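Local coordinates for protein separin (Saccharomyces cerevisiae, PDB 5U1T) that cleaves the Scc1 subunit of cohesin as a caspase-like cysteine protease, releasing sister chromatids at the onset of anaphase, and is held inactive by securin until then, at residues Q77-M80 against I81-K84; H111-K114 against N115-L118; Y163-D167 against P168-A172. All coordinates share one frame; numbering follows the deposited sequence.

Interaction 1: Q77-M80 against I81-K84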
# COMPACT_ATOMS: atom_id res chain seq x y z
N GLN A 77 19.88 50.67 -23.81
CA GLN A 77 20.52 50.74 -25.12
C GLN A 77 19.58 51.35 -26.15
O GLN A 77 19.98 52.19 -26.98
CB GLN A 77 20.96 49.36 -25.58
CG GLN A 77 22.22 48.89 -24.88
CD GLN A 77 22.46 47.43 -25.06
OE1 GLN A 77 23.50 46.92 -24.64
NE2 GLN A 77 21.50 46.72 -25.66
N HIS A 78 18.33 50.93 -26.08
CA HIS A 78 17.33 51.36 -27.04
C HIS A 78 17.08 52.88 -26.91
O HIS A 78 16.95 53.59 -27.92
CB HIS A 78 16.05 50.55 -26.83
CG HIS A 78 15.14 50.53 -28.02
ND1 HIS A 78 14.08 49.67 -28.12
CD2 HIS A 78 15.12 51.30 -29.14
CE1 HIS A 78 13.45 49.88 -29.26
NE2 HIS A 78 14.05 50.87 -29.89
N LEU A 79 17.03 53.36 -25.67
CA LEU A 79 16.84 54.79 -25.38
C LEU A 79 17.99 55.59 -25.96
O LEU A 79 17.78 56.68 -26.48
CB LEU A 79 16.75 55.04 -23.89
CG LEU A 79 15.44 54.67 -23.21
CD1 LEU A 79 15.46 55.09 -21.76
CD2 LEU A 79 14.27 55.28 -23.95
N MET A 80 19.19 55.04 -25.88
CA MET A 80 20.35 55.69 -26.44
C MET A 80 20.27 55.73 -27.96
O MET A 80 20.70 56.68 -28.58
CB MET A 80 21.64 55.00 -25.99
CG MET A 80 22.91 55.85 -26.21
SD MET A 80 22.82 57.54 -25.55
CE MET A 80 24.42 58.23 -26.02
N ILE A 81 19.70 54.69 -28.56
CA ILE A 81 19.50 54.64 -30.01
C ILE A 81 18.56 55.75 -30.48
O ILE A 81 18.82 56.42 -31.48
CB ILE A 81 18.94 53.28 -30.44
CG1 ILE A 81 20.03 52.22 -30.28
CG2 ILE A 81 18.41 53.34 -31.88
CD1 ILE A 81 19.61 50.85 -30.65
N ILE A 82 17.48 55.94 -29.73
CA ILE A 82 16.51 56.98 -30.01
C ILE A 82 17.14 58.38 -29.93
O ILE A 82 16.96 59.18 -30.85
CB ILE A 82 15.30 56.86 -29.04
CG1 ILE A 82 14.54 55.56 -29.31
CG2 ILE A 82 14.36 58.07 -29.15
CD1 ILE A 82 13.49 55.21 -28.27
N VAL A 83 17.91 58.68 -28.88
CA VAL A 83 18.48 60.03 -28.76
C VAL A 83 19.55 60.27 -29.84
O VAL A 83 19.63 61.38 -30.39
CB VAL A 83 19.10 60.31 -27.35
CG1 VAL A 83 18.03 60.27 -26.28
CG2 VAL A 83 20.16 59.31 -27.03
N LYS A 84 20.32 59.23 -30.17
CA LYS A 84 21.32 59.33 -31.23
C LYS A 84 20.66 59.63 -32.56
O LYS A 84 21.21 60.34 -33.39
CB LYS A 84 22.16 58.07 -31.32
CG LYS A 84 23.04 57.88 -30.12
CD LYS A 84 24.37 57.23 -30.44
CE LYS A 84 24.99 56.64 -29.18
NZ LYS A 84 26.46 56.36 -29.32

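Interaction 2: H111-K114 against N115-L118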
# COMPACT_ATOMS: atom_id res chain seq x y z
N HIS A 111 0.38 53.29 -31.51
CA HIS A 111 0.63 53.49 -32.92
C HIS A 111 0.65 54.97 -33.26
O HIS A 111 0.42 55.37 -34.40
CB HIS A 111 -0.38 52.72 -33.77
CG HIS A 111 -1.79 52.83 -33.30
ND1 HIS A 111 -2.41 51.82 -32.58
CD2 HIS A 111 -2.72 53.80 -33.48
CE1 HIS A 111 -3.65 52.19 -32.31
NE2 HIS A 111 -3.87 53.38 -32.85
N SER A 112 0.97 55.78 -32.25
CA SER A 112 1.27 57.20 -32.39
C SER A 112 2.00 57.67 -31.14
O SER A 112 2.02 56.98 -30.11
CB SER A 112 -0.00 58.02 -32.60
OG SER A 112 -0.74 58.18 -31.41
N LEU A 113 2.60 58.85 -31.21
CA LEU A 113 3.29 59.38 -30.04
C LEU A 113 2.27 59.75 -28.97
O LEU A 113 2.59 59.82 -27.79
CB LEU A 113 4.16 60.58 -30.43
CG LEU A 113 5.47 60.26 -31.16
CD1 LEU A 113 6.33 61.53 -31.29
CD2 LEU A 113 6.23 59.14 -30.44
N LYS A 114 1.03 59.95 -29.39
CA LYS A 114 -0.03 60.35 -28.48
C LYS A 114 -0.31 59.21 -27.51
O LYS A 114 -0.64 59.44 -26.34
CB LYS A 114 -1.27 60.75 -29.27
CG LYS A 114 -2.57 60.79 -28.49
CD LYS A 114 -3.60 59.94 -29.23
CE LYS A 114 -4.96 59.95 -28.57
NZ LYS A 114 -5.85 58.96 -29.26
N ASN A 115 -0.16 57.99 -28.00
CA ASN A 115 -0.37 56.79 -27.19
C ASN A 115 0.74 56.61 -26.12
O ASN A 115 0.47 56.21 -24.99
CB ASN A 115 -0.45 55.55 -28.09
CG ASN A 115 -1.71 55.52 -28.98
OD1 ASN A 115 -2.79 55.98 -28.58
ND2 ASN A 115 -1.58 54.93 -30.16
N ILE A 116 1.98 56.92 -26.49
CA ILE A 116 3.10 57.02 -25.57
C ILE A 116 2.81 58.02 -24.45
O ILE A 116 2.85 57.67 -23.26
CB ILE A 116 4.39 57.46 -26.30
CG1 ILE A 116 4.76 56.45 -27.39
CG2 ILE A 116 5.55 57.68 -25.32
CD1 ILE A 116 4.74 54.99 -26.95
N LEU A 117 2.51 59.25 -24.84
CA LEU A 117 2.23 60.34 -23.91
C LEU A 117 1.19 60.02 -22.85
O LEU A 117 1.37 60.36 -21.69
CB LEU A 117 1.79 61.59 -24.69
CG LEU A 117 2.87 62.25 -25.54
CD1 LEU A 117 2.30 63.38 -26.35
CD2 LEU A 117 4.01 62.73 -24.66
N LEU A 118 0.09 59.38 -23.21
CA LEU A 118 -0.93 59.09 -22.21
C LEU A 118 -0.88 57.64 -21.69
O LEU A 118 -1.86 57.14 -21.13
CB LEU A 118 -2.32 59.41 -22.78
CG LEU A 118 -2.50 60.82 -23.38
CD1 LEU A 118 -3.93 61.09 -23.79
CD2 LEU A 118 -2.05 61.90 -22.42

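Interaction 3: Y163-D167 against P168-A172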
# COMPACT_ATOMS: atom_id res chain seq x y z
N TYR A 163 0.18 60.92 -15.45
CA TYR A 163 0.99 60.48 -16.58
C TYR A 163 2.48 60.70 -16.39
O TYR A 163 3.29 60.08 -17.08
CB TYR A 163 0.53 61.17 -17.87
CG TYR A 163 -0.92 60.92 -18.19
CD1 TYR A 163 -1.41 59.62 -18.34
CD2 TYR A 163 -1.80 61.99 -18.35
CE1 TYR A 163 -2.75 59.39 -18.63
CE2 TYR A 163 -3.14 61.77 -18.64
CZ TYR A 163 -3.60 60.47 -18.78
OH TYR A 163 -4.93 60.28 -19.06
N LEU A 164 2.86 61.56 -15.46
CA LEU A 164 4.25 62.02 -15.39
C LEU A 164 4.87 61.98 -14.01
O LEU A 164 5.96 61.42 -13.82
CB LEU A 164 4.34 63.46 -15.91
CG LEU A 164 4.86 63.67 -17.33
CD1 LEU A 164 6.31 63.28 -17.41
CD2 LEU A 164 4.08 62.86 -18.31
N LEU A 165 4.19 62.59 -13.04
CA LEU A 165 4.77 62.86 -11.73
C LEU A 165 4.62 61.69 -10.79
O LEU A 165 4.00 61.80 -9.73
CB LEU A 165 4.13 64.12 -11.13
CG LEU A 165 4.08 65.34 -12.05
CD1 LEU A 165 3.40 66.51 -11.38
CD2 LEU A 165 5.48 65.74 -12.51
N LYS A 166 5.18 60.56 -11.21
CA LYS A 166 5.18 59.33 -10.43
C LYS A 166 6.59 58.79 -10.40
O LYS A 166 7.00 58.19 -9.40
CB LYS A 166 4.25 58.29 -11.04
CG LYS A 166 2.79 58.46 -10.73
CD LYS A 166 2.08 57.15 -10.96
CE LYS A 166 0.66 57.19 -10.47
NZ LYS A 166 -0.26 57.30 -11.61
N ASP A 167 7.32 58.96 -11.50
CA ASP A 167 8.73 58.57 -11.55
C ASP A 167 9.44 59.36 -10.45
O ASP A 167 9.58 60.59 -10.55
CB ASP A 167 9.34 58.84 -12.93
CG ASP A 167 10.84 58.54 -12.98
OD1 ASP A 167 11.33 57.79 -12.10
OD2 ASP A 167 11.53 59.05 -13.90
N PRO A 168 9.88 58.66 -9.39
CA PRO A 168 10.47 59.34 -8.24
C PRO A 168 11.78 59.99 -8.63
O PRO A 168 12.24 60.90 -7.95
CB PRO A 168 10.71 58.21 -7.24
CG PRO A 168 9.89 57.07 -7.73
CD PRO A 168 9.87 57.21 -9.21
N ASN A 169 12.36 59.52 -9.73
CA ASN A 169 13.61 60.07 -10.24
C ASN A 169 13.38 60.93 -11.48
O ASN A 169 14.31 61.18 -12.26
CB ASN A 169 14.59 58.94 -10.52
CG ASN A 169 14.78 58.04 -9.31
OD1 ASN A 169 14.66 58.49 -8.17
ND2 ASN A 169 15.05 56.75 -9.55
N LEU A 170 12.14 61.39 -11.65
CA LEU A 170 11.74 62.24 -12.77
C LEU A 170 12.79 63.29 -13.03
O LEU A 170 13.31 63.88 -12.09
CB LEU A 170 10.39 62.90 -12.50
CG LEU A 170 10.00 63.91 -13.58
CD1 LEU A 170 9.74 63.21 -14.91
CD2 LEU A 170 8.80 64.74 -13.15
N LYS A 171 13.14 63.49 -14.29
CA LYS A 171 14.14 64.48 -14.67
C LYS A 171 13.52 65.86 -14.71
O LYS A 171 12.94 66.27 -15.72
CB LYS A 171 14.76 64.13 -16.02
CG LYS A 171 15.48 62.79 -16.05
CD LYS A 171 16.85 62.86 -15.37
CE LYS A 171 17.69 61.62 -15.67
NZ LYS A 171 19.13 61.82 -15.33
N ALA A 172 13.66 66.59 -13.61
CA ALA A 172 13.02 67.89 -13.42
C ALA A 172 13.43 68.90 -14.47
O ALA A 172 12.64 69.22 -15.36
CB ALA A 172 13.33 68.42 -12.03

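Interaction 1: Q77-M80 against I81-K84
M80 turns its CG opposite the backbone nitrogen (chi1 -164°) and then bends at the next bond (chi2 51°), a course that carries its thioether forward along the helix to V83 and K84. K84 leans back to meet it, its CG opposite its own carbonyl carbon (chi1 -67°). As a result M80 CE lies 3.6 Å from K84 CE, one turn apart on the same helix. The sulfur M80 SD rests 3.5 Å from the methyl V83 CG2, the two side chains crossing at about a right angle. A long unbranched methionine suits this place because it can follow both neighbours; an alanine here would probably leave V83 CG2 and the lysine methylenes without their apolar companion. Beneath them the helix continues unbroken, for example through K84 N to M80 O at 3.0 Å. On the buried side, H78 CD2 comes within 4.3 Å of I82 CG1, while L79 and V83 reach L135 of helix 129-142. L79, M80 and V83 also pack on the chain of another protein. The cohesion between these side chains is therefore dispersive, whereas H78 spends its polarity elsewhere: NE2 bonds to E97 and ND1 to Y59, tying three helices together, and the carboxylate would tend to stabilise a proton on the imidazole.

Interaction 2: H111-K114 against N115-L118
N115, K114 and L113 carry this first turn of helix 113-117, with H111 beside them. The amide of N115 stands almost upright on the imidazole of H111, their planes 83° apart, and one terminal atom of the amide sits over the ring centre, 3.6 Å above its plane. That same end, modelled as ND2, is 2.9 Å from H111 N. If the carbonyl oxygen occupies this end instead, the approach may be a hydrogen bond, and with S112 N also nearby, the pair S112 and N115 would then resemble a capping box. Serine suits the N-cap because its short hydroxyl can turn back over the first turn: S112 OG accepts weakly from N115 N at 3.5 Å and from K114 N at 3.2 Å, aided by a chi1 of 76° that places OG between the backbone nitrogen and the carbonyl carbon. S112 O adds a weak bond from N115 N. K114 passes obliquely alongside the asparagine side chain, its CD the methylene nearest the amide group, and continues to H152. L113 turns the other way, into the protein, where its CD2 meets I116 CG1 at 4.3 Å between helices 91-103, 129-142 and 146-158; a leucine suits this buried, apolar place. Its carbonyl receives L117 N at 3.0 Å in a nearly straight bond (174°), and L118 N closes on K114 O at 3.2 Å. Chemically, then, two faces divide the work: small polar groups serve the amide N-H groups that begin the short helix and have no preceding turn to bond with, while leucine and isoleucine anchor it by apolar packing among its neighbours.

Interaction 3: Y163-D167 against P168-A172
The carboxylate of D167 has one face turned to the chain that follows it: N169 N, L170 N and P168 N all lie over that side. N169 N donates to D167 OD1 at 3.1 Å, coming from well above the carboxylate plane (71° out of it), while the other oxygen, OD2, is weakly bonded to S130. D167 reaches this position with CG anti to its own nitrogen (chi1 176°), beside the carbonyl carbon and so close to the turn that follows. The bond from a residue two places on makes an Asx turn, and it coincides with a type I beta turn running from D167 to L170, in which L170 N bonds D167 O at 2.9 Å from above the carbonyl plane. Proline suits the second position, since its ring fixes the required phi and its nitrogen has no hydrogen to be satisfied; P168 CG also lies 3.5 Å from K166 O. Aspartate suits the first, as its short carboxylate can bend back over the backbone. Just before this comes an inverse gamma turn centred on L165, closed by a weak bond from K166 N to L164 O at 2.9 Å. The two turns bring leucines together: L165 CD2 meets L170 CD2 at 3.5 Å, the side chains crossing at a slant, and L164 CD1 lies 4.2 Å from L170 CD1. The loop joins helix 160-163 to helix 172-185. L165 packs on Y200 and Q203 of helix 190-203, L164 on L156 of helix 146-158, and L170 on S130 of helix 129-142, while K171, at the N-cap of helix 172-185, forms a salt bridge with an acidic side chain of another protein's chain.

In the fold
The three local contacts follow one another along the N-terminal helical region. The centres of interactions 1 and 2 are about 18 Å apart, as are those of interactions 2 and 3; the centres of interactions 1 and 3 are about 20 Å apart. Interactions 2 and 3 touch directly, where L118 O lies 3.5 Å from Y163 CE1, and K133 ties them further by bonding both L117 O and Y163 O. Interaction 1 stays about 8 Å from interaction 2 at the nearest atoms, helix 129-142 packing against all three. Their centres are 64 to 65 Å from the centre of the chain, away from the probable catalytic C1497, while interactions 1 and 3 both reach the other protein's chain.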